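Local coordinates for xylose isomerase domain protein (Alicyclobacillus acidocaldarius subsp. acidocaldarius, PDB 3U0H) that probably works as an isomerase of the xylose isomerase-like TIM-barrel family, its substrate and reaction not being established, at residues R122-V127 with K163-A168; Q157-L162 with V174-D179. One frame throughout, in Å; residues are numbered along the deposited sequence.

Contact 1 of 2, residues R122-V127 with K163-A168; sequences RRIRQV and KTFWEA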
ATOM      1  N   ARG A 122      13.710   4.985  -2.027  1.00 19.90           N
ATOM      2  CA  ARG A 122      12.876   4.019  -2.752  1.00 20.81           C
ATOM      3  C   ARG A 122      13.409   2.584  -2.658  1.00 21.16           C
ATOM      4  O   ARG A 122      12.659   1.638  -2.623  1.00 23.88           O
ATOM      5  CB  ARG A 122      12.696   4.454  -4.204  1.00 20.03           C
ATOM      6  CG  ARG A 122      11.878   3.481  -5.057  1.00 20.52           C
ATOM      7  CD  ARG A 122      12.744   2.468  -5.795  1.00 22.12           C
ATOM      8  NE  ARG A 122      13.797   3.026  -6.665  1.00 21.87           N
ATOM      9  CZ  ARG A 122      14.696   2.299  -7.346  1.00 23.93           C
ATOM     10  NH1 ARG A 122      14.746   0.968  -7.248  1.00 23.80           N
ATOM     11  NH2 ARG A 122      15.561   2.917  -8.141  1.00 25.37           N
ATOM     12  N   ARG A 123      14.715   2.420  -2.654  1.00 21.92           N
ATOM     13  CA  ARG A 123      15.326   1.075  -2.633  1.00 20.33           C
ATOM     14  C   ARG A 123      15.253   0.413  -1.249  1.00 19.68           C
ATOM     15  O   ARG A 123      15.146  -0.800  -1.132  1.00 19.61           O
ATOM     16  CB  ARG A 123      16.796   1.173  -3.076  1.00 20.87           C
ATOM     17  CG  ARG A 123      16.983   1.426  -4.556  1.00 22.02           C
ATOM     18  CD  ARG A 123      18.446   1.469  -4.954  1.00 21.03           C
ATOM     19  NE  ARG A 123      18.647   1.491  -6.389  1.00 20.32           N
ATOM     20  CZ  ARG A 123      19.837   1.321  -6.983  1.00 21.14           C
ATOM     21  NH1 ARG A 123      20.956   1.079  -6.248  1.00 21.50           N
ATOM     22  NH2 ARG A 123      19.927   1.380  -8.306  1.00 19.52           N
ATOM     23  N   ILE A 124      15.370   1.229  -0.223  1.00 18.30           N
ATOM     24  CA  ILE A 124      15.226   0.797   1.163  1.00 18.23           C
ATOM     25  C   ILE A 124      13.795   0.372   1.408  1.00 18.24           C
ATOM     26  O   ILE A 124      13.557  -0.611   2.103  1.00 19.56           O
ATOM     27  CB  ILE A 124      15.646   1.910   2.171  1.00 18.11           C
ATOM     28  CG1 ILE A 124      17.180   2.158   2.063  1.00 18.03           C
ATOM     29  CG2 ILE A 124      15.298   1.497   3.604  1.00 16.47           C
ATOM     30  CD1 ILE A 124      17.790   3.217   2.981  1.00 15.54           C
ATOM     31  N   ARG A 125      12.852   1.102   0.811  1.00 18.69           N
ATOM     32  CA  ARG A 125      11.424   0.783   0.862  1.00 16.68           C
ATOM     33  C   ARG A 125      11.209  -0.594   0.223  1.00 17.25           C
ATOM     34  O   ARG A 125      10.510  -1.462   0.781  1.00 17.46           O
ATOM     35  CB  ARG A 125      10.623   1.862   0.117  1.00 16.10           C
ATOM     36  CG  ARG A 125       9.143   1.600   0.013  1.00 17.50           C
ATOM     37  CD  ARG A 125       8.485   2.559  -1.023  1.00 18.74           C
ATOM     38  NE  ARG A 125       8.893   3.923  -0.752  1.00 20.32           N
ATOM     39  CZ  ARG A 125       9.071   4.934  -1.611  1.00 20.38           C
ATOM     40  NH1 ARG A 125       8.835   4.822  -2.894  1.00 17.32           N
ATOM     41  NH2 ARG A 125       9.506   6.106  -1.103  1.00 20.85           N
ATOM     42  N   GLN A 126      11.752  -0.768  -0.980  1.00 17.66           N
ATOM     43  CA  GLN A 126      11.680  -2.065  -1.678  1.00 18.10           C
ATOM     44  C   GLN A 126      12.294  -3.178  -0.809  1.00 18.37           C
ATOM     45  O   GLN A 126      11.743  -4.254  -0.702  1.00 19.93           O
ATOM     46  CB  GLN A 126      12.329  -1.984  -3.044  1.00 18.79           C
ATOM     47  CG  GLN A 126      11.524  -1.205  -4.090  1.00 19.69           C
ATOM     48  CD  GLN A 126      12.249  -1.103  -5.440  1.00 20.32           C
ATOM     49  OE1 GLN A 126      13.427  -0.792  -5.510  1.00 21.23           O
ATOM     50  NE2 GLN A 126      11.545  -1.380  -6.495  1.00 20.23           N
ATOM     51  N   VAL A 127      13.414  -2.917  -0.170  1.00 19.17           N
ATOM     52  CA  VAL A 127      14.011  -3.918   0.692  1.00 18.74           C
ATOM     53  C   VAL A 127      13.070  -4.237   1.850  1.00 20.01           C
ATOM     54  O   VAL A 127      12.814  -5.416   2.121  1.00 18.30           O
ATOM     55  CB  VAL A 127      15.375  -3.472   1.168  1.00 19.06           C
ATOM     56  CG1 VAL A 127      15.906  -4.330   2.333  1.00 18.34           C
ATOM     57  CG2 VAL A 127      16.355  -3.518  -0.005  1.00 19.17           C
ATOM     58  N   LYS A 163      15.079   9.852  11.671  1.00 24.11           N
ATOM     59  CA  LYS A 163      13.633   9.838  11.801  1.00 24.95           C
ATOM     60  C   LYS A 163      12.932  10.605  10.687  1.00 23.71           C
ATOM     61  O   LYS A 163      11.841  10.195  10.278  1.00 25.66           O
ATOM     62  CB  LYS A 163      13.195  10.465  13.084  1.00 27.94           C
ATOM     63  CG  LYS A 163      13.339   9.623  14.319  1.00 30.95           C
ATOM     64  CD  LYS A 163      12.997  10.549  15.500  1.00 33.78           C
ATOM     65  CE  LYS A 163      12.460   9.817  16.709  1.00 39.02           C
ATOM     66  NZ  LYS A 163      12.400  10.706  17.919  1.00 44.32           N
ATOM     67  N   THR A 164      13.504  11.703  10.196  1.00 20.86           N
ATOM     68  CA  THR A 164      12.874  12.365   9.039  1.00 21.36           C
ATOM     69  C   THR A 164      13.029  11.453   7.814  1.00 21.30           C
ATOM     70  O   THR A 164      12.138  11.365   6.979  1.00 21.59           O
ATOM     71  CB  THR A 164      13.439  13.746   8.749  1.00 21.92           C
ATOM     72  OG1 THR A 164      14.815  13.591   8.318  1.00 23.44           O
ATOM     73  CG2 THR A 164      13.378  14.636  10.042  1.00 21.55           C
ATOM     74  N   PHE A 165      14.099  10.686   7.745  1.00 21.40           N
ATOM     75  CA  PHE A 165      14.359   9.860   6.536  1.00 20.23           C
ATOM     76  C   PHE A 165      13.380   8.695   6.462  1.00 20.74           C
ATOM     77  O   PHE A 165      12.932   8.365   5.366  1.00 22.00           O
ATOM     78  CB  PHE A 165      15.815   9.433   6.481  1.00 20.02           C
ATOM     79  CG  PHE A 165      16.210   8.667   5.235  1.00 19.88           C
ATOM     80  CD1 PHE A 165      15.938   9.161   3.969  1.00 18.22           C
ATOM     81  CD2 PHE A 165      16.907   7.483   5.342  1.00 17.76           C
ATOM     82  CE1 PHE A 165      16.316   8.474   2.848  1.00 16.82           C
ATOM     83  CE2 PHE A 165      17.262   6.780   4.199  1.00 19.19           C
ATOM     84  CZ  PHE A 165      16.973   7.283   2.953  1.00 17.35           C
ATOM     85  N   TRP A 166      12.964   8.150   7.618  1.00 21.93           N
ATOM     86  CA  TRP A 166      11.806   7.236   7.685  1.00 20.78           C
ATOM     87  C   TRP A 166      10.587   7.686   6.927  1.00 19.57           C
ATOM     88  O   TRP A 166       9.880   6.911   6.365  1.00 21.45           O
ATOM     89  CB  TRP A 166      11.393   6.932   9.136  1.00 20.93           C
ATOM     90  CG  TRP A 166      12.459   6.233   9.950  1.00 21.90           C
ATOM     91  CD1 TRP A 166      13.555   5.506   9.478  1.00 22.06           C
ATOM     92  CD2 TRP A 166      12.508   6.106  11.401  1.00 21.76           C
ATOM     93  NE1 TRP A 166      14.273   4.980  10.500  1.00 22.88           N
ATOM     94  CE2 TRP A 166      13.734   5.372  11.700  1.00 23.91           C
ATOM     95  CE3 TRP A 166      11.739   6.608  12.451  1.00 23.08           C
ATOM     96  CZ2 TRP A 166      14.125   5.083  13.006  1.00 23.67           C
ATOM     97  CZ3 TRP A 166      12.148   6.313  13.764  1.00 24.66           C
ATOM     98  CH2 TRP A 166      13.314   5.552  14.031  1.00 22.92           C
ATOM     99  N   GLU A 167      10.301   8.945   6.912  1.00 21.37           N
ATOM    100  CA  GLU A 167       9.132   9.438   6.190  1.00 23.96           C
ATOM    101  C   GLU A 167       9.325   9.283   4.682  1.00 21.70           C
ATOM    102  O   GLU A 167       8.410   8.995   3.981  1.00 20.87           O
ATOM    103  CB  GLU A 167       8.928  10.926   6.512  1.00 26.18           C
ATOM    104  CG  GLU A 167       8.643  11.257   7.985  1.00 29.41           C
ATOM    105  CD  GLU A 167       8.458  12.774   8.254  1.00 32.45           C
ATOM    106  OE1 GLU A 167       7.933  13.520   7.373  1.00 28.27           O
ATOM    107  OE2 GLU A 167       8.851  13.222   9.370  1.00 35.82           O
ATOM    108  N   ALA A 168      10.548   9.485   4.191  1.00 22.81           N
ATOM    109  CA  ALA A 168      10.812   9.383   2.737  1.00 21.49           C
ATOM    110  C   ALA A 168      10.560   7.940   2.311  1.00 20.44           C
ATOM    111  O   ALA A 168       9.904   7.670   1.310  1.00 18.81           O
ATOM    112  CB  ALA A 168      12.255   9.825   2.413  1.00 18.80           C
TER

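Contact 2 of 2, residues Q157-L162 with V174-D179; sequences QSLADL and VGALVD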
ATOM      1  N   GLN A 157      23.140  12.256  10.005  1.00 25.36           N
ATOM      2  CA  GLN A 157      24.234  12.366  11.013  1.00 23.69           C
ATOM      3  C   GLN A 157      23.788  12.174  12.438  1.00 25.36           C
ATOM      4  O   GLN A 157      24.580  12.365  13.394  1.00 25.11           O
ATOM      5  CB  GLN A 157      24.928  13.715  10.888  1.00 21.99           C
ATOM      6  CG  GLN A 157      25.634  13.842   9.544  1.00 21.18           C
ATOM      7  CD  GLN A 157      26.091  15.233   9.234  1.00 19.89           C
ATOM      8  OE1 GLN A 157      26.086  16.121  10.085  1.00 18.68           O
ATOM      9  NE2 GLN A 157      26.522  15.422   8.002  1.00 19.44           N
ATOM     10  N   SER A 158      22.564  11.672  12.573  1.00 25.83           N
ATOM     11  CA  SER A 158      21.923  11.584  13.861  1.00 24.95           C
ATOM     12  C   SER A 158      20.602  10.849  13.784  1.00 23.36           C
ATOM     13  O   SER A 158      19.999  10.709  12.714  1.00 24.31           O
ATOM     14  CB  SER A 158      21.615  12.992  14.368  1.00 24.64           C
ATOM     15  OG  SER A 158      20.504  13.536  13.611  1.00 23.86           O
ATOM     16  N   LEU A 159      20.141  10.436  14.948  1.00 20.56           N
ATOM     17  CA  LEU A 159      18.849   9.830  15.077  1.00 21.52           C
ATOM     18  C   LEU A 159      17.718  10.753  14.604  1.00 20.60           C
ATOM     19  O   LEU A 159      16.812  10.296  13.946  1.00 22.15           O
ATOM     20  CB  LEU A 159      18.622   9.452  16.534  1.00 20.08           C
ATOM     21  CG  LEU A 159      17.250   8.879  16.823  1.00 21.72           C
ATOM     22  CD1 LEU A 159      17.059   7.624  15.901  1.00 21.44           C
ATOM     23  CD2 LEU A 159      17.075   8.581  18.326  1.00 18.48           C
ATOM     24  N   ALA A 160      17.769  12.022  14.952  1.00 20.30           N
ATOM     25  CA  ALA A 160      16.741  13.029  14.499  1.00 22.12           C
ATOM     26  C   ALA A 160      16.688  13.076  12.969  1.00 21.01           C
ATOM     27  O   ALA A 160      15.630  13.058  12.366  1.00 23.56           O
ATOM     28  CB  ALA A 160      16.992  14.462  15.086  1.00 17.18           C
ATOM     29  N   ASP A 161      17.848  13.105  12.341  1.00 23.45           N
ATOM     30  CA  ASP A 161      17.917  13.036  10.873  1.00 24.26           C
ATOM     31  C   ASP A 161      17.281  11.737  10.347  1.00 22.32           C
ATOM     32  O   ASP A 161      16.472  11.761   9.407  1.00 19.47           O
ATOM     33  CB  ASP A 161      19.362  13.067  10.368  1.00 26.32           C
ATOM     34  CG  ASP A 161      20.048  14.414  10.539  1.00 28.64           C
ATOM     35  OD1 ASP A 161      19.417  15.375  11.003  1.00 27.76           O
ATOM     36  OD2 ASP A 161      21.268  14.456  10.240  1.00 28.72           O
ATOM     37  N   LEU A 162      17.707  10.615  10.926  1.00 20.15           N
ATOM     38  CA  LEU A 162      17.182   9.325  10.521  1.00 21.06           C
ATOM     39  C   LEU A 162      15.657   9.270  10.610  1.00 23.47           C
ATOM     40  O   LEU A 162      15.016   8.677   9.729  1.00 24.23           O
ATOM     41  CB  LEU A 162      17.772   8.188  11.349  1.00 18.40           C
ATOM     42  CG  LEU A 162      17.273   6.759  10.991  1.00 19.24           C
ATOM     43  CD1 LEU A 162      17.504   6.420   9.532  1.00 16.85           C
ATOM     44  CD2 LEU A 162      17.943   5.688  11.897  1.00 17.32           C
ATOM     45  N   VAL A 174      10.692  -0.109   9.359  1.00 21.64           N
ATOM     46  CA  VAL A 174      12.051   0.471   9.304  1.00 21.28           C
ATOM     47  C   VAL A 174      12.343   1.269  10.541  1.00 23.27           C
ATOM     48  O   VAL A 174      11.564   2.132  10.916  1.00 22.34           O
ATOM     49  CB  VAL A 174      12.312   1.319   8.031  1.00 20.82           C
ATOM     50  CG1 VAL A 174      13.730   1.902   7.983  1.00 18.40           C
ATOM     51  CG2 VAL A 174      12.121   0.422   6.813  1.00 19.45           C
ATOM     52  N   GLY A 175      13.480   0.941  11.184  1.00 22.68           N
ATOM     53  CA  GLY A 175      13.889   1.610  12.407  1.00 22.07           C
ATOM     54  C   GLY A 175      15.371   1.912  12.444  1.00 21.90           C
ATOM     55  O   GLY A 175      15.967   2.224  11.431  1.00 21.10           O
ATOM     56  N   ALA A 176      15.951   1.773  13.614  1.00 19.40           N
ATOM     57  CA  ALA A 176      17.299   2.159  13.818  1.00 22.04           C
ATOM     58  C   ALA A 176      18.186   0.996  14.296  1.00 20.33           C
ATOM     59  O   ALA A 176      17.791   0.139  15.092  1.00 20.41           O
ATOM     60  CB  ALA A 176      17.343   3.363  14.816  1.00 19.96           C
ATOM     61  N   LEU A 177      19.418   0.988  13.821  1.00 22.37           N
ATOM     62  CA  LEU A 177      20.502   0.236  14.487  1.00 22.33           C
ATOM     63  C   LEU A 177      21.154   1.347  15.284  1.00 22.45           C
ATOM     64  O   LEU A 177      21.641   2.285  14.694  1.00 23.68           O
ATOM     65  CB  LEU A 177      21.491  -0.361  13.443  1.00 22.54           C
ATOM     66  CG  LEU A 177      22.524  -1.440  13.877  1.00 22.50           C
ATOM     67  CD1 LEU A 177      23.345  -1.896  12.652  1.00 22.71           C
ATOM     68  CD2 LEU A 177      23.496  -0.879  14.925  1.00 21.79           C
ATOM     69  N   VAL A 178      21.168   1.237  16.601  1.00 19.76           N
ATOM     70  CA  VAL A 178      21.707   2.236  17.436  1.00 20.29           C
ATOM     71  C   VAL A 178      23.076   1.807  17.949  1.00 21.41           C
ATOM     72  O   VAL A 178      23.193   0.870  18.739  1.00 23.88           O
ATOM     73  CB  VAL A 178      20.788   2.475  18.667  1.00 19.88           C
ATOM     74  CG1 VAL A 178      21.400   3.583  19.532  1.00 18.78           C
ATOM     75  CG2 VAL A 178      19.372   2.826  18.238  1.00 17.56           C
ATOM     76  N   ASP A 179      24.112   2.545  17.572  1.00 23.62           N
ATOM     77  CA  ASP A 179      25.505   2.242  17.984  1.00 24.40           C
ATOM     78  C   ASP A 179      25.961   3.282  19.017  1.00 24.01           C
ATOM     79  O   ASP A 179      25.759   4.442  18.762  1.00 25.69           O
ATOM     80  CB  ASP A 179      26.358   2.339  16.734  1.00 22.12           C
ATOM     81  CG  ASP A 179      27.805   1.903  16.956  1.00 22.22           C
ATOM     82  OD1 ASP A 179      28.418   2.314  17.985  1.00 19.19           O
ATOM     83  OD2 ASP A 179      28.322   1.163  16.045  1.00 19.66           O
TER

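Contact 1 of 2, residues R122-V127 with K163-A168
Arg125 and Ala168 make the polar half of this helix-to-helix contact. NH2 of Arg125 donates to Ala168 O at 2.9 Å, bent to 139° at the hydrogen. The oxygen lies at the edge of the guanidinium, close to its plane, whereas the donor is tilted 20° from the carbonyl plane of Ala168. The arginine chain runs out extended and then bends at chi3 (-49°), which brings the planar end round to the last turn of helix 159-169. There NE takes the neighbouring carbonyl, Ile169 O, and NH1 goes to Glu167 O of the second subunit, while Ala168 O in turn also accepts from Arg125 NH2 of the second subunit. Over the centre of one guanidinium face lies Arg122 CA, 4.0 Å above the plane.

The apolar half is Ile124 against Phe165. CD1 of Ile124 meets the rim of the ring near its plane, 3.8 Å from Phe165 CE2 and 4.1 Å from Phe165 CZ. Phe165 reaches across because its ring is carried on the side of CB facing away from its own backbone N. The same ring packs edge-to-face with Phe155 and touches Ile117, Leu120 and Ala121 on helix 113-131.

Within helix 113-131, one turn apart, Arg122 NH1 donates to Gln126 OE1 at 2.8 Å.

Two neighbouring outer helices of the TIM barrel are thus joined by a buried apolar patch and an arginine. With all three of its guanidinium nitrogens bonded to main-chain carbonyls, Arg125 is held firmly in rotation, and its positive charge probably complements the partial negative charge at the C-terminal end of helix 159-169, in its own chain and at the subunit interface.

Contact 2 of 2, residues Q157-L162 with V174-D179
Leu162 CD2 comes to within 4.0 Å of Gly175 O from above the plane of the peptide between Gly175 and Ala176, but off to one side of it. From the same side of that plane, Trp166 NE1 gives Gly175 O a weak hydrogen bond. The carboxylate of Asp161 faces back along its own segment: OD2 takes Gln157 N at 2.9 Å on its anti side, 17° out of plane, while OD1 forms a salt bridge with Arg115 of the second subunit.

Leu162 CD2 also touches Ala176 CB at 3.8 Å, brought there by CG standing anti to the backbone N (chi1 -180°). Leu159 adds a looser touch, CD1 to Ala176 CB at 4.4 Å. This is the helix-on-strand packing of a TIM barrel: helix 159-169 lies outside strand 174-179, within the right-handed beta-alpha-beta crossover from strand 137-141. Leu162 also reaches Leu140 on the strand that opens this crossover.

Ser158 is the N-cap of the helix, its OG accepting from Asp161 N at 3.0 Å. At the far end of the strand, Asp179 OD2 pairs with Arg221 and accepts a hydrogen bond from His205 ND1.

In the fold
The two contacts share helix 159-169, whose first turn belongs to contact 2 and whose later turns belong to contact 1. Their segments alternate along the chain: 122-127, 157-162, 163-168, then 174-179. With centres about 12 Å apart, they form successive layers: contact 2, about 11 Å from the chain's centre, fits the helix onto the barrel wall, while contact 1, about 18 Å out, joins it to helix 113-131 in the outer ring. Trp166 bridges them, packing on Val174 and Ala176. Both contacts reach the second subunit, so this one helix links the parallel barrel, its neighbouring helix and the assembly.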